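Local atomic coordinates of diacylglycerol kinase (Bacillus anthracis, PDB entry 3S40), a protein that probably transfers a phosphate from a nucleoside triphosphate to diacylglycerol, making phosphatidic acid, as expected of a diacylglycerol kinase. Residues 11-16 / 42-47; 32-37 / 115-120; 214-219 / 244-249; 223-228 / 256-261. One frame throughout, in Å; residues are numbered along the deposited sequence.

Contact 1 (11-16 / 42-47); sequences VLLIVN and LHILHT
Leu12 reaches across to the backbone of His43 and the side chain of Leu45. Its CB and CG lie on the face shared with His43 and Leu45, each 4.2 Å from His43 O. With CG anti to the backbone N (chi1 168°), only CD1 reaches across to the next strand. It comes within 3.3 Å of His43 O and meets Leu45 CD1 at 3.9 Å. The two leucine side chains meet nearly perpendicular. Ile14 and Thr47 lie on the same face, where Ile14 CG2 touches Thr47 CG2. Helix 52-60 covers this side: Phe60 packs on both Leu12 and Leu45.

On the other face Leu42 turns its CD1 onto Val11 CG1 at 3.6 Å. Ile44 CG2 touches both Leu13 CD2 and Val15 CG2. Helix 24-38 lies over this side, with Leu35 on Leu42 and Val32 on Ile44. The two strands are parallel and follow each other through that helix, so they form a beta-alpha-beta crossover of the kinase catalytic domain.

Five backbone bonds join the strands. Leu13 uses both its N and its O, bonding His43 O and Leu45 N. Val15 N bonds Leu45 O at 2.8 Å in a nearly straight bond (N-H...O 170°). Val15 O takes Thr47 N at 2.8 Å and a weak second bond from Thr47 OG1. The polar backbone atoms are thus paired within the sheet, while mostly apolar side chains fill its two faces. The chemistry implies that peptide bonding sets the alignment of the strands and that apolar contact seats the helices on either side.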
loop_
_atom_site.group_PDB
_atom_site.type_symbol
_atom_site.label_atom_id
_atom_site.label_comp_id
_atom_site.label_asym_id
_atom_site.label_seq_id
_atom_site.Cartn_x
_atom_site.Cartn_y
_atom_site.Cartn_z
ATOM N N VAL A 11 -13.948 17.988 -4.194
ATOM C CA VAL A 11 -13.560 16.597 -4.404
ATOM C C VAL A 11 -13.123 16.391 -5.855
ATOM O O VAL A 11 -13.757 16.897 -6.798
ATOM C CB VAL A 11 -14.732 15.632 -4.062
ATOM C CG1 VAL A 11 -14.335 14.173 -4.292
ATOM C CG2 VAL A 11 -15.236 15.863 -2.623
ATOM N N LEU A 12 -12.027 15.661 -6.017
ATOM C CA LEU A 12 -11.604 15.122 -7.304
ATOM C C LEU A 12 -11.744 13.604 -7.340
ATOM O O LEU A 12 -11.258 12.913 -6.441
ATOM C CB LEU A 12 -10.140 15.463 -7.550
ATOM C CG LEU A 12 -9.480 14.733 -8.729
ATOM C CD1 LEU A 12 -10.141 15.093 -10.069
ATOM C CD2 LEU A 12 -7.989 15.016 -8.743
ATOM N N LEU A 13 -12.389 13.088 -8.385
ATOM C CA LEU A 13 -12.418 11.656 -8.671
ATOM C C LEU A 13 -11.580 11.359 -9.912
ATOM O O LEU A 13 -11.861 11.864 -11.010
ATOM C CB LEU A 13 -13.871 11.165 -8.886
ATOM C CG LEU A 13 -14.049 9.735 -9.429
ATOM C CD1 LEU A 13 -13.581 8.709 -8.386
ATOM C CD2 LEU A 13 -15.491 9.402 -9.845
ATOM N N ILE A 14 -10.540 10.554 -9.738
ATOM C CA ILE A 14 -9.713 10.117 -10.868
ATOM C C ILE A 14 -10.186 8.749 -11.297
ATOM O O ILE A 14 -10.270 7.834 -10.481
ATOM C CB ILE A 14 -8.211 10.048 -10.506
ATOM C CG1 ILE A 14 -7.713 11.443 -10.120
ATOM C CG2 ILE A 14 -7.377 9.461 -11.686
ATOM C CD1 ILE A 14 -6.371 11.466 -9.376
ATOM N N VAL A 15 -10.507 8.618 -12.578
ATOM C CA VAL A 15 -11.022 7.366 -13.120
ATOM C C VAL A 15 -10.078 6.763 -14.144
ATOM O O VAL A 15 -9.761 7.401 -15.147
ATOM C CB VAL A 15 -12.372 7.581 -13.827
ATOM C CG1 VAL A 15 -12.771 6.324 -14.606
ATOM C CG2 VAL A 15 -13.446 7.976 -12.808
ATOM N N ASN A 16 -9.637 5.536 -13.884
ATOM C CA ASN A 16 -8.962 4.725 -14.897
ATOM C C ASN A 16 -10.025 3.977 -15.693
ATOM O O ASN A 16 -10.669 3.062 -15.168
ATOM C CB ASN A 16 -7.992 3.741 -14.229
ATOM C CG ASN A 16 -7.286 2.840 -15.231
ATOM O OD1 ASN A 16 -7.510 2.933 -16.432
ATOM N ND2 ASN A 16 -6.417 1.969 -14.733
ATOM N N LEU A 42 -17.747 18.421 -7.378
ATOM C CA LEU A 42 -17.086 17.174 -7.685
ATOM C C LEU A 42 -16.502 17.224 -9.091
ATOM O O LEU A 42 -17.194 17.508 -10.055
ATOM C CB LEU A 42 -18.088 16.029 -7.568
ATOM C CG LEU A 42 -17.644 14.642 -8.045
ATOM C CD1 LEU A 42 -16.454 14.175 -7.218
ATOM C CD2 LEU A 42 -18.805 13.621 -7.956
ATOM N N HIS A 43 -15.222 16.936 -9.205
ATOM C CA HIS A 43 -14.557 17.043 -10.480
ATOM C C HIS A 43 -14.086 15.650 -10.869
ATOM O O HIS A 43 -13.437 14.943 -10.078
ATOM C CB HIS A 43 -13.386 18.037 -10.373
ATOM C CG HIS A 43 -12.848 18.478 -11.699
ATOM N ND1 HIS A 43 -12.013 19.560 -11.841
ATOM C CD2 HIS A 43 -13.052 17.993 -12.947
ATOM C CE1 HIS A 43 -11.716 19.720 -13.118
ATOM N NE2 HIS A 43 -12.332 18.779 -13.810
ATOM N N ILE A 44 -14.442 15.233 -12.072
ATOM C CA ILE A 44 -14.141 13.882 -12.521
ATOM C C ILE A 44 -13.229 13.908 -13.725
ATOM O O ILE A 44 -13.555 14.538 -14.730
ATOM C CB ILE A 44 -15.407 13.136 -12.895
ATOM C CG1 ILE A 44 -16.400 13.154 -11.744
ATOM C CG2 ILE A 44 -15.089 11.702 -13.305
ATOM C CD1 ILE A 44 -17.701 12.403 -12.069
ATOM N N LEU A 45 -12.098 13.212 -13.627
ATOM C CA LEU A 45 -11.122 13.172 -14.715
ATOM C C LEU A 45 -10.772 11.747 -15.067
ATOM O O LEU A 45 -10.450 10.947 -14.187
ATOM C CB LEU A 45 -9.831 13.901 -14.318
ATOM C CG LEU A 45 -9.888 15.388 -13.964
ATOM C CD1 LEU A 45 -8.494 15.848 -13.502
ATOM C CD2 LEU A 45 -10.384 16.244 -15.154
ATOM N N HIS A 46 -10.810 11.420 -16.353
ATOM C CA HIS A 46 -10.348 10.108 -16.778
ATOM C C HIS A 46 -8.853 10.169 -17.024
ATOM O O HIS A 46 -8.363 11.181 -17.499
ATOM C CB HIS A 46 -11.053 9.679 -18.054
ATOM C CG HIS A 46 -12.543 9.624 -17.936
ATOM N ND1 HIS A 46 -13.347 9.090 -18.922
ATOM C CD2 HIS A 46 -13.376 10.035 -16.950
ATOM C CE1 HIS A 46 -14.610 9.179 -18.549
ATOM N NE2 HIS A 46 -14.655 9.743 -17.354
ATOM N N THR A 47 -8.118 9.111 -16.676
ATOM C CA THR A 47 -6.718 9.001 -17.100
ATOM C C THR A 47 -6.688 8.579 -18.568
ATOM O O THR A 47 -7.640 7.990 -19.052
ATOM C CB THR A 47 -5.942 7.939 -16.295
ATOM O OG1 THR A 47 -6.673 6.702 -16.312
ATOM C CG2 THR A 47 -5.746 8.391 -14.837
#

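Contact 2 (32-37 / 115-120); sequences VPPLAA and EAAKLI
Leu35 sends CD2 across to helix 115-120, where it meets Ala117 O at 3.6 Å and Ile120 CG2 at 4.1 Å. Its CG is anti to its own carbonyl carbon (chi1 -59°). Chi2 of 178° extends CD1 away from CA and leaves CD2 as the side branch, and it is CD2 that reaches the other helix. The side chains of Leu35 and Ile120 meet at a slant. Leu35 CG also faces the methyl of Ala117, with Ala117 CB 4.3 Å away.

Pro34 supplies the second point of touch. Its CB is directed at the other helix, and the ring puts CG against Ala117 CB at 4.0 Å. The small Ala117 side chain therefore has Pro34 and Leu35, one residue apart in sequence, both against it. The backbones come near here: Pro34 CA and Lys118 CA are 6.0 Å apart.

The two helix segments run nearly parallel, 11° apart, with their axes 8.5 Å from each other. Both belong to the alpha/beta catalytic domain and flank the same face of its parallel sheet. Leu35 also packs on Leu42 and Ile68, and Ile120 on Leu66 and Ile68. The Leu35-Ile120 pair is thus the part of the contact that lies next to the strands.

Toward the protein surface, Pro34 CB meets the aliphatic part of Lys118, 4.1 Å from Lys118 CG. Beyond CG the lysine chain is extended. Its NZ comes to 3.9 Å from Glu115 OE2, a long salt bridge within its own helix. Ala116, on the same helix, packs on Ile95 and Pro96 of the sheet.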
loop_
_atom_site.group_PDB
_atom_site.type_symbol
_atom_site.label_atom_id
_atom_site.label_comp_id
_atom_site.label_asym_id
_atom_site.label_seq_id
_atom_site.Cartn_x
_atom_site.Cartn_y
_atom_site.Cartn_z
ATOM N N VAL A 32 -20.462 6.891 -9.375
ATOM C CA VAL A 32 -20.557 8.344 -9.450
ATOM C C VAL A 32 -21.745 8.967 -8.699
ATOM O O VAL A 32 -21.583 9.967 -7.993
ATOM C CB VAL A 32 -20.501 8.859 -10.912
ATOM C CG1 VAL A 32 -20.685 10.365 -10.920
ATOM C CG2 VAL A 32 -19.162 8.482 -11.559
ATOM N N PRO A 33 -22.939 8.379 -8.843
ATOM C CA PRO A 33 -24.136 8.975 -8.235
ATOM C C PRO A 33 -24.085 9.240 -6.724
ATOM O O PRO A 33 -24.403 10.364 -6.322
ATOM C CB PRO A 33 -25.244 7.979 -8.605
ATOM C CG PRO A 33 -24.793 7.452 -9.931
ATOM C CD PRO A 33 -23.290 7.298 -9.782
ATOM N N PRO A 34 -23.719 8.241 -5.901
ATOM C CA PRO A 34 -23.608 8.569 -4.473
ATOM C C PRO A 34 -22.590 9.689 -4.219
ATOM O O PRO A 34 -22.802 10.525 -3.348
ATOM C CB PRO A 34 -23.133 7.252 -3.827
ATOM C CG PRO A 34 -22.705 6.376 -4.954
ATOM C CD PRO A 34 -23.430 6.822 -6.178
ATOM N N LEU A 35 -21.508 9.717 -4.984
ATOM C CA LEU A 35 -20.514 10.761 -4.805
ATOM C C LEU A 35 -21.095 12.108 -5.224
ATOM O O LEU A 35 -20.936 13.112 -4.535
ATOM C CB LEU A 35 -19.259 10.438 -5.616
ATOM C CG LEU A 35 -18.610 9.113 -5.225
ATOM C CD1 LEU A 35 -17.404 8.835 -6.117
ATOM C CD2 LEU A 35 -18.198 9.141 -3.756
ATOM N N ALA A 36 -21.777 12.131 -6.360
ATOM C CA ALA A 36 -22.301 13.391 -6.837
ATOM C C ALA A 36 -23.397 13.900 -5.897
ATOM O O ALA A 36 -23.554 15.103 -5.712
ATOM C CB ALA A 36 -22.802 13.255 -8.303
ATOM N N ALA A 37 -24.135 12.984 -5.281
ATOM C CA ALA A 37 -25.179 13.380 -4.343
ATOM C C ALA A 37 -24.592 13.943 -3.068
ATOM O O ALA A 37 -25.144 14.870 -2.486
ATOM C CB ALA A 37 -26.100 12.202 -4.014
ATOM N N GLU A 115 -20.556 -0.216 -3.101
ATOM C CA GLU A 115 -20.415 -0.097 -1.641
ATOM C C GLU A 115 -19.212 0.753 -1.230
ATOM O O GLU A 115 -19.279 1.516 -0.264
ATOM C CB GLU A 115 -20.314 -1.480 -0.991
ATOM C CG GLU A 115 -21.582 -2.312 -1.129
ATOM C CD GLU A 115 -22.808 -1.567 -0.625
ATOM O OE1 GLU A 115 -22.717 -0.931 0.446
ATOM O OE2 GLU A 115 -23.858 -1.608 -1.307
ATOM N N ALA A 116 -18.113 0.596 -1.963
ATOM C CA ALA A 116 -16.922 1.406 -1.759
ATOM C C ALA A 116 -17.200 2.906 -1.956
ATOM O O ALA A 116 -16.669 3.730 -1.218
ATOM C CB ALA A 116 -15.803 0.939 -2.700
ATOM N N ALA A 117 -17.997 3.258 -2.974
ATOM C CA ALA A 117 -18.311 4.661 -3.232
ATOM C C ALA A 117 -19.171 5.226 -2.101
ATOM O O ALA A 117 -18.958 6.331 -1.659
ATOM C CB ALA A 117 -19.038 4.831 -4.623
ATOM N N LYS A 118 -20.140 4.441 -1.638
ATOM C CA LYS A 118 -20.994 4.848 -0.530
ATOM C C LYS A 118 -20.227 5.038 0.784
ATOM O O LYS A 118 -20.478 5.992 1.516
ATOM C CB LYS A 118 -22.133 3.844 -0.348
ATOM C CG LYS A 118 -23.006 3.768 -1.595
ATOM C CD LYS A 118 -24.062 2.693 -1.489
ATOM C CE LYS A 118 -24.777 2.521 -2.812
ATOM N NZ LYS A 118 -25.774 1.420 -2.731
ATOM N N LEU A 119 -19.295 4.131 1.056
ATOM C CA LEU A 119 -18.351 4.286 2.165
ATOM C C LEU A 119 -17.676 5.673 2.169
ATOM O O LEU A 119 -17.611 6.340 3.199
ATOM C CB LEU A 119 -17.283 3.181 2.125
ATOM C CG LEU A 119 -16.227 3.316 3.241
ATOM C CD1 LEU A 119 -16.824 2.976 4.591
ATOM C CD2 LEU A 119 -15.022 2.450 2.945
ATOM N N ILE A 120 -17.189 6.118 1.018
ATOM C CA ILE A 120 -16.500 7.413 0.963
ATOM C C ILE A 120 -17.442 8.498 1.453
ATOM O O ILE A 120 -17.043 9.461 2.094
ATOM C CB ILE A 120 -16.058 7.729 -0.471
ATOM C CG1 ILE A 120 -14.997 6.721 -0.907
ATOM C CG2 ILE A 120 -15.587 9.179 -0.581
ATOM C CD1 ILE A 120 -14.595 6.814 -2.365
#

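Contact 3 (214-219 / 244-249); sequences IPNVKC and KLFEDS
Pro215 lays its ring against the backbone of residues 245-247 and the carboxylate of Asp248. It sits in a type II beta turn from Ile214 to Val217, in a loop of the C-terminal beta-sandwich-like domain. Pro215 CB is 3.6 Å from Leu245 O. Pro215 CG lies 3.5 Å from Asp248 OD1, and the two side chains cross at about a right angle. That oxygen is also probably hydrogen-bonded to His256 ND1, which would help fix the carboxylate beside the proline.

Leu245 O has a second approach from the turn: Asn216 N makes a weak hydrogen bond to it at 3.4 Å. Pro215 CA also contributes a CA-H...O contact to the same oxygen. The two loops are thus tied near one carbonyl.

Asn216 meets Phe246 at the surface. With CG swung roughly opposite the backbone N (chi1 -157°), the amide reaches the ring; CB is already placed by the backbone. The amide and ring planes are 70° apart. Asn216 CB lies in the ring plane at the edge. Lys218 NZ approaches the same side obliquely, 4.0 Å from Phe246 CE1. Asn216 OD1 lies near the ring plane at that edge, 3.4 Å from both Phe246 CD1 and Phe246 CE1.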
loop_
_atom_site.group_PDB
_atom_site.type_symbol
_atom_site.label_atom_id
_atom_site.label_comp_id
_atom_site.label_asym_id
_atom_site.label_seq_id
_atom_site.Cartn_x
_atom_site.Cartn_y
_atom_site.Cartn_z
ATOM N N ILE A 214 3.002 -11.402 6.877
ATOM C CA ILE A 214 3.740 -10.831 8.013
ATOM C C ILE A 214 2.789 -10.613 9.191
ATOM O O ILE A 214 1.825 -9.848 9.088
ATOM C CB ILE A 214 4.422 -9.495 7.637
ATOM C CG1 ILE A 214 5.300 -9.669 6.396
ATOM C CG2 ILE A 214 5.251 -8.917 8.815
ATOM C CD1 ILE A 214 5.974 -8.364 5.924
ATOM N N PRO A 215 3.051 -11.288 10.322
ATOM C CA PRO A 215 2.128 -11.206 11.461
ATOM C C PRO A 215 2.062 -9.810 12.074
ATOM O O PRO A 215 3.073 -9.132 12.232
ATOM C CB PRO A 215 2.711 -12.215 12.471
ATOM C CG PRO A 215 3.580 -13.113 11.655
ATOM C CD PRO A 215 4.163 -12.212 10.594
ATOM N N ASN A 216 0.848 -9.400 12.414
ATOM C CA ASN A 216 0.577 -8.084 12.976
ATOM C C ASN A 216 1.196 -6.867 12.280
ATOM O O ASN A 216 1.453 -5.865 12.927
ATOM C CB ASN A 216 0.906 -8.033 14.476
ATOM C CG ASN A 216 0.146 -6.915 15.197
ATOM O OD1 ASN A 216 -1.038 -6.684 14.925
ATOM N ND2 ASN A 216 0.829 -6.204 16.100
ATOM N N VAL A 217 1.433 -6.921 10.978
ATOM C CA VAL A 217 1.826 -5.691 10.294
ATOM C C VAL A 217 0.601 -4.753 10.301
ATOM O O VAL A 217 -0.522 -5.215 10.177
ATOM C CB VAL A 217 2.312 -5.970 8.857
ATOM C CG1 VAL A 217 1.296 -6.838 8.119
ATOM C CG2 VAL A 217 2.594 -4.669 8.113
ATOM N N LYS A 218 0.817 -3.453 10.498
ATOM C CA LYS A 218 -0.267 -2.468 10.551
ATOM C C LYS A 218 0.162 -1.231 9.785
ATOM O O LYS A 218 1.331 -0.830 9.875
ATOM C CB LYS A 218 -0.550 -2.027 11.986
ATOM C CG LYS A 218 -1.038 -3.107 12.927
ATOM C CD LYS A 218 -2.495 -3.452 12.678
ATOM C CE LYS A 218 -2.948 -4.498 13.693
ATOM N NZ LYS A 218 -4.340 -4.992 13.472
ATOM N N CYS A 219 -0.767 -0.604 9.053
ATOM C CA CYS A 219 -0.383 0.559 8.255
ATOM C C CYS A 219 -0.236 1.841 9.092
ATOM O O CYS A 219 0.256 2.856 8.594
ATOM C CB CYS A 219 -1.392 0.805 7.121
ATOM S SG CYS A 219 -3.036 1.331 7.708
ATOM N N LYS A 244 -4.014 -15.086 8.525
ATOM C CA LYS A 244 -3.876 -13.810 9.226
ATOM C C LYS A 244 -3.466 -14.096 10.662
ATOM O O LYS A 244 -4.317 -14.240 11.544
ATOM C CB LYS A 244 -5.199 -13.033 9.225
ATOM C CG LYS A 244 -5.115 -11.628 9.841
ATOM C CD LYS A 244 -6.488 -10.968 9.902
ATOM C CE LYS A 244 -6.413 -9.438 9.841
ATOM N NZ LYS A 244 -6.669 -8.889 8.457
ATOM N N LEU A 245 -2.161 -14.198 10.889
ATOM C CA LEU A 245 -1.633 -14.534 12.207
ATOM C C LEU A 245 -1.270 -13.281 12.988
ATOM O O LEU A 245 -0.936 -12.239 12.405
ATOM C CB LEU A 245 -0.400 -15.428 12.066
ATOM C CG LEU A 245 -0.586 -16.735 11.288
ATOM C CD1 LEU A 245 0.714 -17.520 11.265
ATOM C CD2 LEU A 245 -1.713 -17.571 11.885
ATOM N N PHE A 246 -1.320 -13.373 14.311
ATOM C CA PHE A 246 -0.917 -12.235 15.130
ATOM C C PHE A 246 0.331 -12.494 15.957
ATOM O O PHE A 246 1.020 -11.555 16.359
ATOM C CB PHE A 246 -2.076 -11.719 15.976
ATOM C CG PHE A 246 -3.012 -10.843 15.205
ATOM C CD1 PHE A 246 -2.553 -9.662 14.634
ATOM C CD2 PHE A 246 -4.337 -11.205 15.023
ATOM C CE1 PHE A 246 -3.402 -8.849 13.906
ATOM C CE2 PHE A 246 -5.195 -10.397 14.295
ATOM C CZ PHE A 246 -4.727 -9.216 13.735
ATOM N N GLU A 247 0.635 -13.767 16.175
ATOM C CA GLU A 247 1.860 -14.147 16.868
ATOM C C GLU A 247 2.842 -14.839 15.917
ATOM O O GLU A 247 2.432 -15.419 14.911
ATOM C CB GLU A 247 1.534 -15.056 18.059
ATOM C CG GLU A 247 0.425 -14.529 18.965
ATOM C CD GLU A 247 0.723 -13.140 19.518
ATOM O OE1 GLU A 247 1.917 -12.798 19.647
ATOM O OE2 GLU A 247 -0.238 -12.393 19.817
ATOM N N ASP A 248 4.131 -14.779 16.239
ATOM C CA ASP A 248 5.147 -15.453 15.432
ATOM C C ASP A 248 5.269 -16.937 15.759
ATOM O O ASP A 248 4.897 -17.376 16.845
ATOM C CB ASP A 248 6.506 -14.778 15.587
ATOM C CG ASP A 248 6.591 -13.479 14.822
ATOM O OD1 ASP A 248 6.538 -13.525 13.573
ATOM O OD2 ASP A 248 6.708 -12.420 15.468
ATOM N N SER A 249 5.803 -17.704 14.814
ATOM C CA SER A 249 5.928 -19.144 14.991
ATOM C C SER A 249 7.379 -19.607 15.132
ATOM O O SER A 249 7.761 -20.133 16.179
ATOM C CB SER A 249 5.235 -19.892 13.848
ATOM O OG SER A 249 3.908 -19.434 13.668
#

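Contact 4 (223-228 / 256-261)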
loop_
_atom_site.group_PDB
_atom_site.type_symbol
_atom_site.label_atom_id
_atom_site.label_comp_id
_atom_site.label_asym_id
_atom_site.label_seq_id
_atom_site.Cartn_x
_atom_site.Cartn_y
_atom_site.Cartn_z
ATOM N N THR A 223 5.462 1.974 13.001
ATOM C CA THR A 223 6.678 1.203 12.736
ATOM C C THR A 223 6.528 0.413 11.449
ATOM O O THR A 223 5.423 0.279 10.907
ATOM C CB THR A 223 7.023 0.207 13.875
ATOM O OG1 THR A 223 6.058 -0.851 13.897
ATOM C CG2 THR A 223 7.055 0.898 15.239
ATOM N N LEU A 224 7.654 -0.112 10.986
ATOM C CA LEU A 224 7.714 -0.998 9.841
ATOM C C LEU A 224 8.044 -2.394 10.337
ATOM O O LEU A 224 8.716 -2.546 11.371
ATOM C CB LEU A 224 8.823 -0.534 8.910
ATOM C CG LEU A 224 8.458 0.778 8.229
ATOM C CD1 LEU A 224 9.550 1.233 7.286
ATOM C CD2 LEU A 224 7.147 0.577 7.475
ATOM N N ASP A 225 7.585 -3.402 9.594
ATOM C CA ASP A 225 7.828 -4.801 9.934
ATOM C C ASP A 225 8.893 -5.420 9.038
ATOM O O ASP A 225 8.711 -5.560 7.824
ATOM C CB ASP A 225 6.537 -5.618 9.849
ATOM C CG ASP A 225 5.618 -5.362 11.023
ATOM O OD1 ASP A 225 5.403 -6.287 11.844
ATOM O OD2 ASP A 225 5.129 -4.220 11.140
ATOM N N ILE A 226 10.012 -5.773 9.651
ATOM C CA ILE A 226 11.056 -6.506 8.962
ATOM C C ILE A 226 10.717 -7.981 9.045
ATOM O O ILE A 226 10.394 -8.497 10.114
ATOM C CB ILE A 226 12.421 -6.295 9.626
ATOM C CG1 ILE A 226 12.779 -4.807 9.659
ATOM C CG2 ILE A 226 13.485 -7.121 8.919
ATOM C CD1 ILE A 226 14.094 -4.508 10.360
ATOM N N PHE A 227 10.800 -8.661 7.914
ATOM C CA PHE A 227 10.462 -10.072 7.861
ATOM C C PHE A 227 11.485 -10.774 6.973
ATOM O O PHE A 227 11.628 -10.462 5.778
ATOM C CB PHE A 227 9.041 -10.247 7.309
ATOM C CG PHE A 227 8.518 -11.661 7.383
ATOM C CD1 PHE A 227 7.921 -12.132 8.536
ATOM C CD2 PHE A 227 8.630 -12.512 6.294
ATOM C CE1 PHE A 227 7.433 -13.429 8.607
ATOM C CE2 PHE A 227 8.143 -13.812 6.354
ATOM C CZ PHE A 227 7.543 -14.268 7.510
ATOM N N VAL A 228 12.208 -11.713 7.566
ATOM C CA VAL A 228 13.247 -12.434 6.851
ATOM C C VAL A 228 12.970 -13.928 6.838
ATOM O O VAL A 228 12.750 -14.533 7.883
ATOM C CB VAL A 228 14.606 -12.209 7.506
ATOM C CG1 VAL A 228 15.678 -12.994 6.761
ATOM C CG2 VAL A 228 14.937 -10.724 7.535
ATOM N N HIS A 256 11.540 -11.808 12.508
ATOM C CA HIS A 256 10.528 -10.776 12.388
ATOM C C HIS A 256 10.683 -9.793 13.519
ATOM O O HIS A 256 10.637 -10.170 14.694
ATOM C CB HIS A 256 9.127 -11.385 12.437
ATOM C CG HIS A 256 8.027 -10.367 12.403
ATOM N ND1 HIS A 256 6.771 -10.612 12.911
ATOM C CD2 HIS A 256 7.992 -9.108 11.901
ATOM C CE1 HIS A 256 6.011 -9.546 12.734
ATOM N NE2 HIS A 256 6.730 -8.617 12.129
ATOM N N VAL A 257 10.882 -8.529 13.175
ATOM C CA VAL A 257 10.948 -7.497 14.193
ATOM C C VAL A 257 10.283 -6.235 13.671
ATOM O O VAL A 257 10.128 -6.061 12.457
ATOM C CB VAL A 257 12.404 -7.176 14.586
ATOM C CG1 VAL A 257 13.111 -6.421 13.467
ATOM C CG2 VAL A 257 12.437 -6.357 15.864
ATOM N N LYS A 258 9.878 -5.362 14.586
ATOM C CA LYS A 258 9.345 -4.063 14.206
ATOM C C LYS A 258 10.360 -2.982 14.490
ATOM O O LYS A 258 10.968 -2.978 15.544
ATOM C CB LYS A 258 8.036 -3.786 14.947
ATOM C CG LYS A 258 6.823 -4.447 14.287
ATOM C CD LYS A 258 5.662 -4.575 15.260
ATOM C CE LYS A 258 4.408 -5.081 14.569
ATOM N NZ LYS A 258 3.866 -4.042 13.641
ATOM N N ALA A 259 10.556 -2.065 13.550
ATOM C CA ALA A 259 11.524 -0.995 13.761
ATOM C C ALA A 259 11.151 0.277 13.008
ATOM O O ALA A 259 10.394 0.228 12.045
ATOM C CB ALA A 259 12.916 -1.462 13.372
ATOM N N LYS A 260 11.668 1.419 13.455
ATOM C CA LYS A 260 11.367 2.688 12.789
ATOM C C LYS A 260 12.435 3.100 11.783
ATOM O O LYS A 260 12.136 3.788 10.816
ATOM C CB LYS A 260 11.153 3.819 13.794
ATOM C CG LYS A 260 9.875 3.710 14.596
ATOM C CD LYS A 260 9.581 5.015 15.308
ATOM C CE LYS A 260 8.251 4.959 16.045
ATOM N NZ LYS A 260 7.754 6.328 16.381
ATOM N N SER A 261 13.680 2.703 12.032
ATOM C CA SER A 261 14.789 3.110 11.180
ATOM C C SER A 261 15.626 1.898 10.819
ATOM O O SER A 261 16.210 1.237 11.689
ATOM C CB SER A 261 15.649 4.171 11.864
ATOM O OG SER A 261 16.627 4.671 10.965
#
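Asp225 lies between His256 and Lys258, with one carboxylate oxygen directed to each. His256 NE2 donates to Asp225 OD1 at 2.7 Å. The oxygen sits 4° out of the imidazole plane and uses its anti lone pair. The carboxylate and ring planes are 35° apart. The Lys258 chain runs along Asp225 in the same direction. A bend at its last torsion (chi4 -69°) turns NZ to the syn lone pair of Asp225 OD2, a 2.8 Å salt bridge. Asp221 gives that amine a second acidic partner, and Asn216 O accepts from it too. The histidine is held at both nitrogens, ND1 having an acidic partner in a loop. The flanking bonds probably stabilise the negative charge of the buried Asp225.

Beside this group, Phe227 and His256 meet at a slant, with Phe227 CD1 4.2 Å from His256 CB. On the opposite face Ile226 and Val257 run alongside each other, and Ile226 CD1 meets Val257 CG1 at 3.8 Å.

The strands form the edge pair of an antiparallel sheet in the C-terminal NAD kinase beta-sandwich-like domain. Leu224 and Ala259 form a hydrogen-bonded pair, as do Ile226 and Val257. Strand 254-259 is outermost within the chain, and strand 224-230 pairs on its other side with strand 198-202. Ile214 and Pro215 pack over the His256 face, while Tyr187 of strand 181-187 and Ile262 of strand 261-266 cover the Ile226 face.

How the contacts relate
Contacts 1 and 2 belong to the catalytic domain, and contacts 3 and 4 to the beta-sandwich-like domain. The centres of contacts 1 and 4 are about 36 Å apart. Contact 2 shares helix 24-38 with the crossover of contact 1 and adds helix 113-120 beside it. Contact 2 is buried and apolar, while contact 1 is partly buried and adds backbone bonding at the sheet edge. Contact 3 lies at the surface and has just one weak hydrogen bond. Contact 4 is partly buried, with a charged cluster on one face. The last two meet where the loops of contact 3 bond to two basic side chains of contact 4.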